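Long-range contacts in decapping nuclease RAI1 (Candida albicans, PDB 5BUD), which removes NAD caps, and also caps and triphosphates, from RNA 5' ends with divalent metal ions, and stimulates the exoribonuclease RAT1: residues A[116-120]-A[352-356]; A[124-128]-A[373-379]. One frame throughout, in Å; residues are numbered along the deposited sequence.

Contact 1 of 2, residues A[116-120]-A[352-356]; sequences NLTDP and KYDPV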
loop_
_atom_site.group_PDB
_atom_site.type_symbol
_atom_site.label_atom_id
_atom_site.label_comp_id
_atom_site.label_asym_id
_atom_site.label_seq_id
_atom_site.Cartn_x
_atom_site.Cartn_y
_atom_site.Cartn_z
ATOM N N ASN A 116 -14.925 6.574 0.222
ATOM C CA ASN A 116 -15.090 5.188 -0.195
ATOM C C ASN A 116 -15.932 4.457 0.854
ATOM O O ASN A 116 -15.559 3.373 1.371
ATOM C CB ASN A 116 -13.715 4.533 -0.357
ATOM C CG ASN A 116 -12.987 5.013 -1.607
ATOM O OD1 ASN A 116 -13.264 4.542 -2.717
ATOM N ND2 ASN A 116 -12.062 5.962 -1.435
ATOM N N LEU A 117 -17.060 5.083 1.175
ATOM C CA LEU A 117 -17.898 4.694 2.305
ATOM C C LEU A 117 -18.512 3.293 2.177
ATOM O O LEU A 117 -18.924 2.701 3.194
ATOM C CB LEU A 117 -18.992 5.744 2.536
ATOM C CG LEU A 117 -18.537 7.165 2.924
ATOM C CD1 LEU A 117 -19.716 8.132 2.942
ATOM C CD2 LEU A 117 -17.871 7.179 4.285
ATOM N N THR A 118 -18.572 2.750 0.960
ATOM C CA THR A 118 -19.140 1.418 0.791
ATOM C C THR A 118 -18.151 0.293 1.088
ATOM O O THR A 118 -18.579 -0.844 1.226
ATOM C CB THR A 118 -19.769 1.170 -0.600
ATOM O OG1 THR A 118 -18.747 0.993 -1.574
ATOM C CG2 THR A 118 -20.679 2.301 -1.027
ATOM N N ASP A 119 -16.851 0.599 1.213
ATOM C CA ASP A 119 -15.820 -0.439 1.386
ATOM C C ASP A 119 -15.607 -0.829 2.874
ATOM O O ASP A 119 -15.270 0.027 3.690
ATOM C CB ASP A 119 -14.465 0.031 0.820
ATOM C CG ASP A 119 -14.470 0.202 -0.687
ATOM O OD1 ASP A 119 -15.218 -0.500 -1.384
ATOM O OD2 ASP A 119 -13.707 1.058 -1.181
ATOM N N PRO A 120 -15.749 -2.132 3.206
ATOM C CA PRO A 120 -15.537 -2.620 4.560
ATOM C C PRO A 120 -14.063 -2.554 4.992
ATOM O O PRO A 120 -13.180 -2.601 4.149
ATOM C CB PRO A 120 -15.952 -4.100 4.460
ATOM C CG PRO A 120 -15.578 -4.472 3.077
ATOM C CD PRO A 120 -15.961 -3.252 2.268
ATOM N N LYS A 352 -13.160 -2.426 13.214
ATOM C CA LYS A 352 -14.057 -2.717 12.103
ATOM C C LYS A 352 -14.760 -1.449 11.633
ATOM O O LYS A 352 -15.339 -0.729 12.440
ATOM C CB LYS A 352 -15.093 -3.771 12.541
ATOM C CG LYS A 352 -16.251 -4.011 11.565
ATOM C CD LYS A 352 -17.252 -5.008 12.138
ATOM C CE LYS A 352 -18.131 -5.619 11.059
ATOM N NZ LYS A 352 -17.468 -6.741 10.339
ATOM N N TYR A 353 -14.694 -1.184 10.330
ATOM C CA TYR A 353 -15.602 -0.238 9.694
ATOM C C TYR A 353 -16.695 -1.049 9.005
ATOM O O TYR A 353 -16.397 -1.885 8.139
ATOM C CB TYR A 353 -14.897 0.641 8.675
ATOM C CG TYR A 353 -15.868 1.438 7.877
ATOM C CD1 TYR A 353 -16.710 2.357 8.496
ATOM C CD2 TYR A 353 -15.977 1.266 6.510
ATOM C CE1 TYR A 353 -17.635 3.088 7.763
ATOM C CE2 TYR A 353 -16.894 1.991 5.773
ATOM C CZ TYR A 353 -17.721 2.904 6.406
ATOM O OH TYR A 353 -18.641 3.608 5.676
ATOM N N ASP A 354 -17.937 -0.810 9.434
ATOM C CA ASP A 354 -19.142 -1.511 8.954
ATOM C C ASP A 354 -19.959 -0.505 8.130
ATOM O O ASP A 354 -20.558 0.411 8.708
ATOM C CB ASP A 354 -19.976 -2.005 10.146
ATOM C CG ASP A 354 -21.190 -2.855 9.724
ATOM O OD1 ASP A 354 -21.702 -2.689 8.598
ATOM O OD2 ASP A 354 -21.625 -3.712 10.526
ATOM N N PRO A 355 -19.955 -0.646 6.786
ATOM C CA PRO A 355 -20.688 0.302 5.941
ATOM C C PRO A 355 -22.210 0.222 6.045
ATOM O O PRO A 355 -22.879 1.183 5.675
ATOM C CB PRO A 355 -20.297 -0.083 4.511
ATOM C CG PRO A 355 -19.250 -1.139 4.613
ATOM C CD PRO A 355 -19.278 -1.689 6.002
ATOM N N VAL A 356 -22.773 -0.909 6.466
ATOM C CA VAL A 356 -24.249 -0.989 6.532
ATOM C C VAL A 356 -24.718 -0.291 7.806
ATOM O O VAL A 356 -25.627 0.530 7.756
ATOM C CB VAL A 356 -24.832 -2.424 6.362
ATOM C CG1 VAL A 356 -24.060 -3.212 5.311
ATOM C CG2 VAL A 356 -24.882 -3.187 7.674
#

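Contact 2 of 2, residues A[124-128]-A[373-379]; sequences YVVPF and LRNGQLL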
loop_
_atom_site.group_PDB
_atom_site.type_symbol
_atom_site.label_atom_id
_atom_site.label_comp_id
_atom_site.label_asym_id
_atom_site.label_seq_id
_atom_site.Cartn_x
_atom_site.Cartn_y
_atom_site.Cartn_z
ATOM N N TYR A 124 -7.188 -6.460 12.980
ATOM C CA TYR A 124 -6.890 -6.932 14.319
ATOM C C TYR A 124 -5.839 -5.998 14.895
ATOM O O TYR A 124 -4.904 -5.622 14.187
ATOM C CB TYR A 124 -6.355 -8.379 14.240
ATOM C CG TYR A 124 -7.397 -9.440 13.986
ATOM C CD1 TYR A 124 -8.497 -9.608 14.839
ATOM C CD2 TYR A 124 -7.260 -10.319 12.916
ATOM C CE1 TYR A 124 -9.432 -10.617 14.599
ATOM C CE2 TYR A 124 -8.173 -11.324 12.683
ATOM C CZ TYR A 124 -9.241 -11.481 13.523
ATOM O OH TYR A 124 -10.109 -12.496 13.219
ATOM N N VAL A 125 -6.037 -5.579 16.146
ATOM C CA VAL A 125 -5.087 -4.772 16.914
ATOM C C VAL A 125 -4.548 -5.574 18.117
ATOM O O VAL A 125 -5.328 -6.022 18.983
ATOM C CB VAL A 125 -5.763 -3.526 17.473
ATOM C CG1 VAL A 125 -4.768 -2.640 18.169
ATOM C CG2 VAL A 125 -6.469 -2.764 16.372
ATOM N N VAL A 126 -3.234 -5.696 18.196
ATOM C CA VAL A 126 -2.592 -6.533 19.200
ATOM C C VAL A 126 -1.554 -5.670 19.928
ATOM O O VAL A 126 -0.547 -5.301 19.342
ATOM C CB VAL A 126 -1.928 -7.771 18.567
ATOM C CG1 VAL A 126 -1.206 -8.606 19.626
ATOM C CG2 VAL A 126 -2.957 -8.617 17.819
ATOM N N PRO A 127 -1.820 -5.317 21.196
ATOM C CA PRO A 127 -0.832 -4.575 21.972
ATOM C C PRO A 127 0.295 -5.483 22.439
ATOM O O PRO A 127 0.035 -6.610 22.942
ATOM C CB PRO A 127 -1.623 -4.061 23.174
ATOM C CG PRO A 127 -3.057 -4.299 22.862
ATOM C CD PRO A 127 -3.096 -5.457 21.925
ATOM N N PHE A 128 1.533 -4.997 22.305
ATOM C CA PHE A 128 2.701 -5.766 22.735
ATOM C C PHE A 128 3.919 -4.875 22.887
ATOM O O PHE A 128 4.239 -4.080 22.001
ATOM C CB PHE A 128 3.002 -6.923 21.759
ATOM C CG PHE A 128 4.236 -7.696 22.122
ATOM C CD1 PHE A 128 5.412 -7.525 21.410
ATOM C CD2 PHE A 128 4.246 -8.527 23.232
ATOM C CE1 PHE A 128 6.563 -8.200 21.772
ATOM C CE2 PHE A 128 5.397 -9.202 23.600
ATOM C CZ PHE A 128 6.563 -9.032 22.874
ATOM N N LEU A 373 -3.304 -14.899 17.500
ATOM C CA LEU A 373 -2.627 -13.680 17.072
ATOM C C LEU A 373 -1.236 -13.614 17.691
ATOM O O LEU A 373 -0.235 -13.282 17.017
ATOM C CB LEU A 373 -3.458 -12.439 17.426
ATOM C CG LEU A 373 -4.638 -12.191 16.457
ATOM C CD1 LEU A 373 -5.564 -11.110 16.972
ATOM C CD2 LEU A 373 -4.145 -11.865 15.048
ATOM N N ARG A 374 -1.185 -13.950 18.970
ATOM C CA ARG A 374 0.027 -13.778 19.766
ATOM C C ARG A 374 0.985 -14.957 19.634
ATOM O O ARG A 374 2.123 -14.833 20.021
ATOM C CB ARG A 374 -0.334 -13.544 21.224
ATOM C CG ARG A 374 -1.012 -12.210 21.457
ATOM C CD ARG A 374 -1.355 -12.003 22.923
ATOM N NE ARG A 374 -1.963 -10.682 23.136
ATOM C CZ ARG A 374 -1.289 -9.535 23.202
ATOM N NH1 ARG A 374 0.027 -9.529 23.110
ATOM N NH2 ARG A 374 -1.935 -8.387 23.369
ATOM N N ASN A 375 0.531 -16.071 19.059
ATOM C CA ASN A 375 1.379 -17.265 18.876
ATOM C C ASN A 375 1.530 -17.703 17.427
ATOM O O ASN A 375 1.356 -18.893 17.107
ATOM C CB ASN A 375 0.832 -18.426 19.723
ATOM C CG ASN A 375 0.872 -18.124 21.195
ATOM O OD1 ASN A 375 -0.131 -17.732 21.790
ATOM N ND2 ASN A 375 2.054 -18.253 21.787
ATOM N N GLY A 376 1.851 -16.764 16.531
ATOM C CA GLY A 376 2.147 -17.133 15.157
ATOM C C GLY A 376 1.441 -16.340 14.079
ATOM O O GLY A 376 2.034 -16.057 13.052
ATOM N N GLN A 377 0.187 -15.966 14.318
ATOM C CA GLN A 377 -0.634 -15.347 13.290
ATOM C C GLN A 377 -0.305 -13.853 13.083
ATOM O O GLN A 377 -0.595 -13.297 12.033
ATOM C CB GLN A 377 -2.096 -15.502 13.660
ATOM C CG GLN A 377 -3.039 -15.495 12.496
ATOM C CD GLN A 377 -4.399 -15.997 12.917
ATOM O OE1 GLN A 377 -4.656 -17.209 12.899
ATOM N NE2 GLN A 377 -5.272 -15.074 13.323
ATOM N N LEU A 378 0.260 -13.217 14.106
ATOM C CA LEU A 378 0.813 -11.873 14.004
ATOM C C LEU A 378 2.185 -11.901 14.658
ATOM O O LEU A 378 3.211 -11.906 13.968
ATOM C CB LEU A 378 -0.108 -10.827 14.628
ATOM C CG LEU A 378 0.164 -9.361 14.224
ATOM C CD1 LEU A 378 -0.921 -8.418 14.737
ATOM C CD2 LEU A 378 1.514 -8.879 14.689
ATOM N N LEU A 379 2.211 -11.978 15.987
ATOM C CA LEU A 379 3.466 -12.078 16.731
ATOM C C LEU A 379 4.079 -13.454 16.539
ATOM O O LEU A 379 3.363 -14.448 16.363
ATOM C CB LEU A 379 3.220 -11.835 18.205
ATOM C CG LEU A 379 2.665 -10.441 18.535
ATOM C CD1 LEU A 379 2.481 -10.318 20.034
ATOM C CD2 LEU A 379 3.624 -9.387 18.005
#

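Contact 1 of 2, residues A[116-120]-A[352-356]
Tyr353 reaches from the end of strand 349-354 to a type I beta turn, Asn116 to Asp119, that lies between helix 104-112 and strand 121-128 in this PD-(D/E)XK nuclease of the DXO family. The turn is closed by a backbone hydrogen bond of 3.1 Å from Asp119 N to Asn116 O. The tight part of the contact is the edge of the phenol ring. With CG anti to the backbone N (chi1 171°), the ring extends from the strand along the turn, and its hydroxyl donates to Leu117 O at 2.7 Å. The donor lies in the carbonyl plane, on a lone pair, with a C=O...OH angle of 124°. Asp119 O also approaches the rim of the ring near its plane, 3.2 Å from Tyr353 CD2, so two carbonyls of the turn border one ring edge. Phe360, Leu8 and Leu113 pack on the tyrosine from elsewhere in the chain, and its side chain is buried.

Toward solvent the fit is looser. Thr118 and Asp119 point their CB atoms away from residues 352-356, and Leu117 approaches Tyr353 OH with CB and CD2, at 3.8 and 3.9 Å. Pro355, just past the strand end, spans the two regimes: its ring lies against the turn backbone, with CG 3.5 Å from Thr118 O, yet Pro355 CD comes no nearer than 4.4 Å to Pro120 CB. Next to it in the chain, an Asx turn shapes the exit from the strand, Val356 N donating to Asp354 OD1 at 3.0 Å.

Contact 2 of 2, residues A[124-128]-A[373-379]
Val126 has CG1 anti to its backbone N (chi1 178°), and this rotamer divides its two methyls between different partners on segment 373-379. CG1 lies over the centre of the Arg374 guanidinium, 3.6 Å above its plane, whereas CG2 meets both Leu373 CD1 and Leu378 CD1 at 3.7 Å. Arg374, extended from CG to NE, runs past the valine in the opposite direction and turns NH1 and NH2 end-on to a single acceptor, Pro127 O. NH2 is 2.7 Å from Pro127 O, in the carbonyl plane on a lone pair; NH1, at 2.9 Å from the same oxygen, is tilted 21° from that plane. NE also bonds to Asn370 and NH2 to Lys347 O, which together fix the rotation of the guanidinium.

The contact is helix-on-sheet packing: the C-terminal end of helix 367-377 crosses strand 121-128 at -108°, with the segment axes 10.4 Å apart at closest approach. At one end of the strand segment, Leu373 CD1 makes an off-centre CH-pi contact with the Tyr124 ring, 4.3 Å from its centroid. At the other end, Leu379 CD1 lies 3.8 Å from Phe128 CG, obliquely to the ring.

How the contacts relate
The two contacts lie with their centres 24 Å apart and meet at the same sheet: contact 1 uses the loop leading into strand 121-128 and the end of its antiparallel neighbour 349-354, contact 2 residues 124-128 of that first strand. Their order along the chain is 116-120, 124-128, 352-356 and 373-379, so the pairings cross. Strand 359-364 and helix 367-377 lead from contact 1 toward contact 2. Besides the strand pairing, side chains join the C-terminal part of the chain to residues 116-128 at a surface turn and in a buried contact at the C-terminal end of helix 367-377. Both contacts lie away from the manganese site, and contact 1 is the nearer to the bound RNA.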